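Local coordinates for hypothetical protein Atu2144 (Agrobacterium tumefaciens, PDB 2ODF) that is of unknown function but belongs to the N-formylglutamate amidohydrolase family and so probably hydrolyses an amide bond, at residues V128-H131 against D132-E136; S135-I138 against A139-A143; T207-L210 against R211-L215. All blocks are in the same frame, centred on the assembly; numbering follows the deposited sequence.

Contact 1 (V128-H131 against D132-E136); sequences VPFH and DRVSE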
ATOM      1  N   VAL A 128      -2.814   4.587  -2.020  1.00 15.15           N
ATOM      2  CA  VAL A 128      -1.515   5.255  -2.043  1.00 16.37           C
ATOM      3  C   VAL A 128      -1.580   6.574  -2.843  1.00 15.94           C
ATOM      4  O   VAL A 128      -1.057   7.579  -2.377  1.00 18.68           O
ATOM      5  CB  VAL A 128      -0.326   4.286  -2.404  1.00 16.63           C
ATOM      6  CG1 VAL A 128       0.991   5.078  -2.582  1.00 18.99           C
ATOM      7  CG2 VAL A 128      -0.145   3.209  -1.284  1.00 15.05           C
ATOM      8  N   PRO A 129      -2.193   6.596  -4.043  1.00 16.35           N
ATOM      9  CA  PRO A 129      -2.307   7.862  -4.768  1.00 16.53           C
ATOM     10  C   PRO A 129      -3.022   8.955  -3.976  1.00 16.53           C
ATOM     11  O   PRO A 129      -2.535  10.085  -3.949  1.00 17.92           O
ATOM     12  CB  PRO A 129      -3.091   7.479  -6.064  1.00 16.48           C
ATOM     13  CG  PRO A 129      -2.746   6.048  -6.259  1.00 17.23           C
ATOM     14  CD  PRO A 129      -2.687   5.470  -4.870  1.00 16.49           C
ATOM     15  N   PHE A 130      -4.089   8.606  -3.266  1.00 15.53           N
ATOM     16  CA  PHE A 130      -4.845   9.549  -2.482  1.00 16.12           C
ATOM     17  C   PHE A 130      -3.967  10.200  -1.394  1.00 16.56           C
ATOM     18  O   PHE A 130      -3.831  11.428  -1.352  1.00 16.94           O
ATOM     19  CB  PHE A 130      -6.103   8.887  -1.898  1.00 16.05           C
ATOM     20  CG  PHE A 130      -6.941   9.814  -1.073  1.00 16.62           C
ATOM     21  CD1 PHE A 130      -7.760  10.761  -1.686  1.00 17.15           C
ATOM     22  CD2 PHE A 130      -6.901   9.761   0.315  1.00 15.53           C
ATOM     23  CE1 PHE A 130      -8.500  11.645  -0.905  1.00 16.23           C
ATOM     24  CE2 PHE A 130      -7.630  10.649   1.084  1.00 16.56           C
ATOM     25  CZ  PHE A 130      -8.420  11.587   0.474  1.00 15.86           C
ATOM     26  N   HIS A 131      -3.363   9.389  -0.559  1.00 16.92           N
ATOM     27  CA  HIS A 131      -2.536   9.873   0.486  1.00 17.11           C
ATOM     28  C   HIS A 131      -1.273  10.545   0.005  1.00 18.06           C
ATOM     29  O   HIS A 131      -0.826  11.454   0.603  1.00 18.62           O
ATOM     30  CB  HIS A 131      -2.338   8.827   1.550  1.00 18.06           C
ATOM     31  CG  HIS A 131      -3.593   8.498   2.288  1.00 15.78           C
ATOM     32  ND1 HIS A 131      -4.178   9.363   3.165  1.00 15.35           N
ATOM     33  CD2 HIS A 131      -4.410   7.433   2.210  1.00 16.68           C
ATOM     34  CE1 HIS A 131      -5.292   8.834   3.615  1.00 17.49           C
ATOM     35  NE2 HIS A 131      -5.445   7.658   3.060  1.00 14.16           N
ATOM     36  N   ASP A 132      -0.717  10.079  -1.090  1.00 17.71           N
ATOM     37  CA  ASP A 132       0.469  10.675  -1.646  1.00 18.41           C
ATOM     38  C   ASP A 132       0.170  12.128  -2.089  1.00 18.29           C
ATOM     39  O   ASP A 132       0.969  12.971  -1.980  1.00 17.85           O
ATOM     40  CB  ASP A 132       1.017   9.851  -2.806  1.00 17.85           C
ATOM     41  CG  ASP A 132       1.905   8.673  -2.364  1.00 19.96           C
ATOM     42  OD1 ASP A 132       2.156   8.483  -1.189  1.00 20.05           O
ATOM     43  OD2 ASP A 132       2.352   7.970  -3.226  1.00 19.76           O
ATOM     44  N   ARG A 133      -0.993  12.343  -2.640  1.00 19.27           N
ATOM     45  CA  ARG A 133      -1.331  13.646  -3.139  1.00 19.14           C
ATOM     46  C   ARG A 133      -1.546  14.601  -1.978  1.00 19.14           C
ATOM     47  O   ARG A 133      -1.127  15.680  -2.020  1.00 17.96           O
ATOM     48  CB  ARG A 133      -2.581  13.589  -3.978  1.00 20.77           C
ATOM     49  CG  ARG A 133      -2.912  14.863  -4.636  1.00 23.01           C
ATOM     50  CD  ARG A 133      -1.911  15.222  -5.663  1.00 31.13           C
ATOM     51  NE  ARG A 133      -2.423  16.261  -6.510  1.00 35.76           N
ATOM     52  CZ  ARG A 133      -3.225  16.053  -7.537  1.00 37.88           C
ATOM     53  NH1 ARG A 133      -3.584  14.841  -7.852  1.00 39.87           N
ATOM     54  NH2 ARG A 133      -3.650  17.057  -8.260  1.00 38.17           N
ATOM     55  N   VAL A 134      -2.218  14.148  -0.941  1.00 18.46           N
ATOM     56  CA  VAL A 134      -2.413  14.941   0.246  1.00 18.04           C
ATOM     57  C   VAL A 134      -1.047  15.308   0.805  1.00 18.19           C
ATOM     58  O   VAL A 134      -0.755  16.420   1.038  1.00 19.58           O
ATOM     59  CB  VAL A 134      -3.247  14.193   1.251  1.00 16.36           C
ATOM     60  CG1 VAL A 134      -3.291  14.898   2.538  1.00 16.44           C
ATOM     61  CG2 VAL A 134      -4.628  13.890   0.698  1.00 16.15           C
ATOM     62  N   SER A 135      -0.186  14.334   0.946  1.00 18.47           N
ATOM     63  CA  SER A 135       1.148  14.572   1.419  1.00 19.54           C
ATOM     64  C   SER A 135       1.964  15.558   0.547  1.00 20.07           C
ATOM     65  O   SER A 135       2.715  16.352   1.027  1.00 19.80           O
ATOM     66  CB  SER A 135       1.877  13.243   1.539  1.00 19.77           C
ATOM     67  OG  SER A 135       1.373  12.509   2.598  1.00 20.86           O
ATOM     68  N   GLU A 136       1.815  15.448  -0.746  1.00 21.09           N
ATOM     69  CA  GLU A 136       2.555  16.309  -1.681  1.00 21.59           C
ATOM     70  C   GLU A 136       2.136  17.782  -1.520  1.00 20.52           C
ATOM     71  O   GLU A 136       2.985  18.682  -1.479  1.00 19.56           O
ATOM     72  CB  GLU A 136       2.367  15.811  -3.115  1.00 21.70           C
ATOM     73  CG  GLU A 136       3.149  16.599  -4.166  1.00 24.73           C
ATOM     74  CD  GLU A 136       2.961  16.022  -5.575  1.00 28.49           C
ATOM     75  OE1 GLU A 136       2.212  14.995  -5.710  1.00 39.54           O
ATOM     76  OE2 GLU A 136       3.604  16.562  -6.520  1.00 37.32           O
TER
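Phe130 and Val134 pack one turn apart in the long helix 116-143, where Val134 CG2 sits over one face of the Phe130 ring, 4.4 Å from CE2. This is the buried side. Phe130 has CG anti to the backbone N (chi1 -180°), and its ring also packs on Val16, Val78 and Gln80 of the neighbouring strands. Val134 also reaches Val78. The packing is closest at two points. The same methyl, Val134 CG2, lies 3.3 Å from Phe130 O, so it fits against the backbone as well as the ring. Phe130 CD2 stands over the centre of the His131 imidazole, 3.7 Å above the plane. Both His131 ring nitrogens are engaged: NE2 with Cys89 O and ND1 with His213 NE2.

A second flank faces the other subunit. Asp132 and Val128 lie side by side and point the same way, with Val128 CG1 3.3 Å from Asp132 OD2. Ser124 of the second subunit packs on Val128, and Phe120 of that subunit on Asp132.

The solvent side is a third flank, where Pro129 and Arg133 are partly exposed. Pro129 touches Val16 and Arg133 touches Val18, both of strand 16-19. The bent Arg133 chain leads away from the preceding turn.

Regular i to i+4 backbone bonds run beneath all three. Asp132 N gives the shortest, 2.8 Å to Val128 O, and Ser135 N reaches His131 O at 3.0 Å. The hydroxyl of Ser135 also lies close to His131 O, though its proton has another possible acceptor. With partners at both nitrogens, the buried imidazole of His131 is satisfied and its rotation is probably well fixed. The Asp132 carboxylate is instead bonded across the dimer, through OD1 to Ser124 OG of the second subunit.

Contact 2 (S135-I138 against A139-A143); sequences SEII and AERQA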
ATOM      1  N   SER A 135      -0.186  14.334   0.946  1.00 18.47           N
ATOM      2  CA  SER A 135       1.148  14.572   1.419  1.00 19.54           C
ATOM      3  C   SER A 135       1.964  15.558   0.547  1.00 20.07           C
ATOM      4  O   SER A 135       2.715  16.352   1.027  1.00 19.80           O
ATOM      5  CB  SER A 135       1.877  13.243   1.539  1.00 19.77           C
ATOM      6  OG  SER A 135       1.373  12.509   2.598  1.00 20.86           O
ATOM      7  N   GLU A 136       1.815  15.448  -0.746  1.00 21.09           N
ATOM      8  CA  GLU A 136       2.555  16.309  -1.681  1.00 21.59           C
ATOM      9  C   GLU A 136       2.136  17.782  -1.520  1.00 20.52           C
ATOM     10  O   GLU A 136       2.985  18.682  -1.479  1.00 19.56           O
ATOM     11  CB  GLU A 136       2.367  15.811  -3.115  1.00 21.70           C
ATOM     12  CG  GLU A 136       3.149  16.599  -4.166  1.00 24.73           C
ATOM     13  CD  GLU A 136       2.961  16.022  -5.575  1.00 28.49           C
ATOM     14  OE1 GLU A 136       2.212  14.995  -5.710  1.00 39.54           O
ATOM     15  OE2 GLU A 136       3.604  16.562  -6.520  1.00 37.32           O
ATOM     16  N   ILE A 137       0.830  17.995  -1.375  1.00 20.36           N
ATOM     17  CA  ILE A 137       0.258  19.318  -1.177  1.00 20.20           C
ATOM     18  C   ILE A 137       0.729  19.908   0.159  1.00 19.84           C
ATOM     19  O   ILE A 137       1.149  21.072   0.233  1.00 19.33           O
ATOM     20  CB  ILE A 137      -1.290  19.266  -1.262  1.00 20.14           C
ATOM     21  CG1 ILE A 137      -1.717  19.019  -2.732  1.00 20.88           C
ATOM     22  CG2 ILE A 137      -1.893  20.584  -0.746  1.00 21.36           C
ATOM     23  CD1 ILE A 137      -3.159  18.632  -2.959  1.00 20.27           C
ATOM     24  N   ILE A 138       0.642  19.127   1.219  1.00 19.78           N
ATOM     25  CA  ILE A 138       1.133  19.582   2.525  1.00 20.07           C
ATOM     26  C   ILE A 138       2.634  19.938   2.497  1.00 21.33           C
ATOM     27  O   ILE A 138       3.022  21.001   3.018  1.00 20.91           O
ATOM     28  CB  ILE A 138       0.818  18.597   3.623  1.00 19.36           C
ATOM     29  CG1 ILE A 138      -0.690  18.540   3.859  1.00 18.53           C
ATOM     30  CG2 ILE A 138       1.586  18.974   4.955  1.00 19.32           C
ATOM     31  CD1 ILE A 138      -1.127  17.423   4.831  1.00 18.29           C
ATOM     32  N   ALA A 139       3.465  19.087   1.883  1.00 21.63           N
ATOM     33  CA  ALA A 139       4.894  19.368   1.774  1.00 23.29           C
ATOM     34  C   ALA A 139       5.119  20.692   1.029  1.00 24.44           C
ATOM     35  O   ALA A 139       5.928  21.516   1.421  1.00 25.17           O
ATOM     36  CB  ALA A 139       5.607  18.231   1.060  1.00 23.65           C
ATOM     37  N   GLU A 140       4.375  20.895  -0.043  1.00 25.42           N
ATOM     38  CA  GLU A 140       4.520  22.077  -0.847  1.00 26.52           C
ATOM     39  C   GLU A 140       4.141  23.328  -0.022  1.00 26.39           C
ATOM     40  O   GLU A 140       4.891  24.322   0.020  1.00 26.24           O
ATOM     41  CB  GLU A 140       3.661  21.931  -2.094  1.00 26.13           C
ATOM     42  CG  GLU A 140       3.934  22.940  -3.135  1.00 30.34           C
ATOM     43  CD  GLU A 140       3.123  22.697  -4.389  1.00 31.46           C
ATOM     44  OE1 GLU A 140       1.860  22.582  -4.289  1.00 36.57           O
ATOM     45  OE2 GLU A 140       3.766  22.623  -5.471  1.00 39.28           O
ATOM     46  N   ARG A 141       2.995  23.274   0.648  1.00 26.10           N
ATOM     47  CA  ARG A 141       2.580  24.380   1.541  1.00 26.39           C
ATOM     48  C   ARG A 141       3.676  24.696   2.581  1.00 26.66           C
ATOM     49  O   ARG A 141       4.025  25.862   2.845  1.00 26.68           O
ATOM     50  CB  ARG A 141       1.257  24.032   2.231  1.00 25.35           C
ATOM     51  CG  ARG A 141       0.019  23.946   1.330  1.00 24.88           C
ATOM     52  CD  ARG A 141      -0.370  25.248   0.675  1.00 25.00           C
ATOM     53  NE  ARG A 141      -1.253  25.034  -0.488  1.00 26.49           N
ATOM     54  CZ  ARG A 141      -2.558  24.805  -0.421  1.00 26.27           C
ATOM     55  NH1 ARG A 141      -3.173  24.750   0.746  1.00 24.08           N
ATOM     56  NH2 ARG A 141      -3.265  24.624  -1.528  1.00 28.06           N
ATOM     57  N   GLN A 142       4.246  23.658   3.170  1.00 27.34           N
ATOM     58  CA  GLN A 142       5.229  23.874   4.219  1.00 28.62           C
ATOM     59  C   GLN A 142       6.494  24.520   3.663  1.00 29.11           C
ATOM     60  O   GLN A 142       7.127  25.352   4.338  1.00 28.80           O
ATOM     61  CB  GLN A 142       5.528  22.584   4.973  1.00 28.05           C
ATOM     62  CG  GLN A 142       4.253  21.987   5.587  1.00 30.39           C
ATOM     63  CD  GLN A 142       4.425  21.344   6.935  1.00 32.06           C
ATOM     64  OE1 GLN A 142       4.407  20.121   7.042  1.00 36.84           O
ATOM     65  NE2 GLN A 142       4.540  22.166   7.989  1.00 35.59           N
ATOM     66  N   ALA A 143       6.829  24.164   2.423  1.00 28.96           N
ATOM     67  CA  ALA A 143       7.976  24.739   1.729  1.00 29.06           C
ATOM     68  C   ALA A 143       7.808  26.251   1.433  1.00 29.25           C
ATOM     69  O   ALA A 143       8.794  26.974   1.311  1.00 29.86           O
ATOM     70  CB  ALA A 143       8.240  23.951   0.424  1.00 28.88           C
TER
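Ala139 and Ser135 meet near the end of the alpha-helix 116-143, which here packs against strand 27-31 of the central mixed sheet through Ile137 and Ile138. Ala139 N bonds to Ser135 O at 3.0 Å, and its methyl rests against the same carbonyl. Ala139 lies on the exposed side.

Glu140 repeats the pattern with Glu136 O. Its chain is extended, as is that of Glu136. The two carboxylates do not touch: Glu140 OE2 is 6.2 Å from Glu136 OE2. Like charges at this range probably repel only mildly on an exposed surface.

Arg141 turns back to the protein. Its amide gives an almost straight bond to Ile137 O, 2.9 Å long at 173°. The chain bends at chi2 (-64°), and this brings the flat guanidinium over Ile137, with CG2 4.3 Å above the plane and over its centre. An apolar methyl thus meets the flat face, while Arg141 NH2 bonds to Thr76 OG1 and, weakly, to Ala21 O.

Gln142 follows on the side of Ile138, and the two side chains run alongside each other in the same direction. Ile138 itself is buried, against Leu28, Leu219 and His213. Gln142 N closes the turn with a 2.9 Å bond to Ile138 O.

Contact 3 (T207-L210 against R211-L215); sequences THTL and RLHAL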
ATOM      1  N   THR A 207      -9.575   7.895  12.746  1.00 19.18           N
ATOM      2  CA  THR A 207      -8.664   9.045  12.623  1.00 19.03           C
ATOM      3  C   THR A 207      -7.385   8.728  11.826  1.00 18.05           C
ATOM      4  O   THR A 207      -6.388   9.421  11.955  1.00 17.36           O
ATOM      5  CB  THR A 207      -8.291   9.645  13.989  1.00 19.59           C
ATOM      6  OG1 THR A 207      -7.564   8.671  14.749  1.00 20.03           O
ATOM      7  CG2 THR A 207      -9.556  10.073  14.724  1.00 20.34           C
ATOM      8  N   HIS A 208      -7.436   7.720  10.947  1.00 17.30           N
ATOM      9  CA  HIS A 208      -6.254   7.339  10.137  1.00 16.41           C
ATOM     10  C   HIS A 208      -5.660   8.492   9.363  1.00 15.69           C
ATOM     11  O   HIS A 208      -4.457   8.772   9.444  1.00 14.96           O
ATOM     12  CB  HIS A 208      -6.654   6.206   9.165  1.00 16.75           C
ATOM     13  CG  HIS A 208      -5.511   5.652   8.379  1.00 16.17           C
ATOM     14  ND1 HIS A 208      -4.322   5.273   8.958  1.00 16.67           N
ATOM     15  CD2 HIS A 208      -5.374   5.430   7.053  1.00 16.70           C
ATOM     16  CE1 HIS A 208      -3.509   4.817   8.016  1.00 16.05           C
ATOM     17  NE2 HIS A 208      -4.137   4.886   6.856  1.00 15.61           N
ATOM     18  N   THR A 209      -6.481   9.172   8.571  1.00 16.23           N
ATOM     19  CA  THR A 209      -6.024  10.305   7.769  1.00 15.56           C
ATOM     20  C   THR A 209      -5.328  11.410   8.615  1.00 15.03           C
ATOM     21  O   THR A 209      -4.315  11.985   8.207  1.00 14.64           O
ATOM     22  CB  THR A 209      -7.213  10.856   6.934  1.00 16.22           C
ATOM     23  OG1 THR A 209      -7.649   9.824   6.009  1.00 16.11           O
ATOM     24  CG2 THR A 209      -6.818  12.119   6.207  1.00 17.24           C
ATOM     25  N   LEU A 210      -5.882  11.709   9.780  1.00 14.09           N
ATOM     26  CA  LEU A 210      -5.257  12.643  10.721  1.00 15.47           C
ATOM     27  C   LEU A 210      -3.871  12.096  11.188  1.00 14.52           C
ATOM     28  O   LEU A 210      -2.875  12.831  11.217  1.00 15.39           O
ATOM     29  CB  LEU A 210      -6.165  12.862  11.934  1.00 14.81           C
ATOM     30  CG  LEU A 210      -7.602  13.366  11.655  1.00 16.30           C
ATOM     31  CD1 LEU A 210      -8.394  13.548  12.971  1.00 16.23           C
ATOM     32  CD2 LEU A 210      -7.534  14.645  10.793  1.00 16.26           C
ATOM     33  N   ARG A 211      -3.829  10.816  11.520  1.00 15.52           N
ATOM     34  CA  ARG A 211      -2.582  10.147  11.909  1.00 16.26           C
ATOM     35  C   ARG A 211      -1.521  10.190  10.807  1.00 16.82           C
ATOM     36  O   ARG A 211      -0.337  10.333  11.118  1.00 16.57           O
ATOM     37  CB  ARG A 211      -2.810   8.705  12.368  1.00 16.46           C
ATOM     38  CG  ARG A 211      -3.597   8.581  13.656  1.00 16.84           C
ATOM     39  CD  ARG A 211      -3.790   7.154  14.121  1.00 17.65           C
ATOM     40  NE  ARG A 211      -4.483   7.164  15.407  1.00 21.57           N
ATOM     41  CZ  ARG A 211      -4.939   6.085  16.023  1.00 25.17           C
ATOM     42  NH1 ARG A 211      -4.749   4.878  15.499  1.00 25.55           N
ATOM     43  NH2 ARG A 211      -5.578   6.221  17.182  1.00 25.20           N
ATOM     44  N   LEU A 212      -1.926  10.083   9.537  1.00 17.08           N
ATOM     45  CA  LEU A 212      -0.974  10.133   8.420  1.00 17.38           C
ATOM     46  C   LEU A 212      -0.441  11.519   8.105  1.00 17.32           C
ATOM     47  O   LEU A 212       0.732  11.667   7.759  1.00 17.67           O
ATOM     48  CB  LEU A 212      -1.605   9.575   7.140  1.00 17.06           C
ATOM     49  CG  LEU A 212      -1.961   8.081   7.061  1.00 18.57           C
ATOM     50  CD1 LEU A 212      -2.291   7.720   5.611  1.00 18.15           C
ATOM     51  CD2 LEU A 212      -0.839   7.206   7.631  1.00 16.68           C
ATOM     52  N   HIS A 213      -1.287  12.533   8.205  1.00 17.34           N
ATOM     53  CA  HIS A 213      -0.984  13.843   7.614  1.00 17.66           C
ATOM     54  C   HIS A 213      -0.871  15.021   8.580  1.00 18.54           C
ATOM     55  O   HIS A 213      -0.134  15.956   8.288  1.00 20.46           O
ATOM     56  CB  HIS A 213      -2.046  14.187   6.564  1.00 17.33           C
ATOM     57  CG  HIS A 213      -2.146  13.176   5.459  1.00 17.05           C
ATOM     58  ND1 HIS A 213      -1.127  12.969   4.556  1.00 14.43           N
ATOM     59  CD2 HIS A 213      -3.147  12.333   5.101  1.00 15.64           C
ATOM     60  CE1 HIS A 213      -1.495  12.032   3.692  1.00 16.29           C
ATOM     61  NE2 HIS A 213      -2.705  11.613   4.015  1.00 13.63           N
ATOM     62  N   ALA A 214      -1.660  15.031   9.655  1.00 18.07           N
ATOM     63  CA  ALA A 214      -1.676  16.151  10.594  1.00 18.03           C
ATOM     64  C   ALA A 214      -0.681  15.954  11.738  1.00 17.65           C
ATOM     65  O   ALA A 214       0.169  16.811  12.009  1.00 17.27           O
ATOM     66  CB  ALA A 214      -3.054  16.337  11.147  1.00 17.63           C
ATOM     67  N   LEU A 215      -0.784  14.824  12.409  1.00 17.12           N
ATOM     68  CA  LEU A 215      -0.021  14.612  13.651  1.00 17.82           C
ATOM     69  C   LEU A 215       1.509  14.609  13.426  1.00 17.48           C
ATOM     70  O   LEU A 215       2.251  15.213  14.207  1.00 18.41           O
ATOM     71  CB  LEU A 215      -0.484  13.325  14.333  1.00 17.24           C
ATOM     72  CG  LEU A 215      -1.977  13.167  14.693  1.00 19.09           C
ATOM     73  CD1 LEU A 215      -2.182  11.909  15.539  1.00 17.50           C
ATOM     74  CD2 LEU A 215      -2.554  14.438  15.355  1.00 17.62           C
TER
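Leu210 O is gripped by two backbone amides, Ala214 N at 3.0 Å and Leu215 N at 3.1 Å. They come from opposite faces of the carbonyl plane. The bond from Leu215 N is the straighter one, at 170°, and a weak third bond arrives from His213 N.

Leu212 lies across the His208 ring. Its CG stands over the face, 4.0 Å from the centroid and 21° off the normal, a CH-pi contact. With chi1 at -175°, His208 swings its ring beside its own carbonyl carbon, where Leu212 can cover it. Both ring nitrogens have partners: NE2 meets Tyr127 OH, and ND1 meets Glu116 of the second subunit.

The short helix 208-213 lies between helix 116-143 and the strands 149-156 and 220-227 of the mixed sheet. Thr207 holds the N-cap position, but its side chain does not cap. Its hydroxyl bonds instead to Asp174, which also forms a salt bridge with Arg211 NE. The extended Arg211 chain passes Thr207 and makes a second salt bridge to Glu116 of the second subunit.

Thr209 CG2 meets the edge of the His213 ring in its plane, 3.8 Å from CD2.

How the contacts relate
From the N terminus, the chain enters contact 1 midway along helix 116-143 and passes directly into contact 2, which ends that helix. The two overlap at Ser135 and Glu136. Contact 3 comes much later, in series with both, on the short helix 208-213. None closes a long loop, since each joins neighbouring turns of one helix. Contact 3 folds back on the other two. His131 and His213 join the two helices between contacts 1 and 3, and Ile138 CD1 lies 3.8 Å from His213 CB. His213 therefore ties the two helices together beside the mixed sheet. Contacts 1 and 3 both also touch the second subunit.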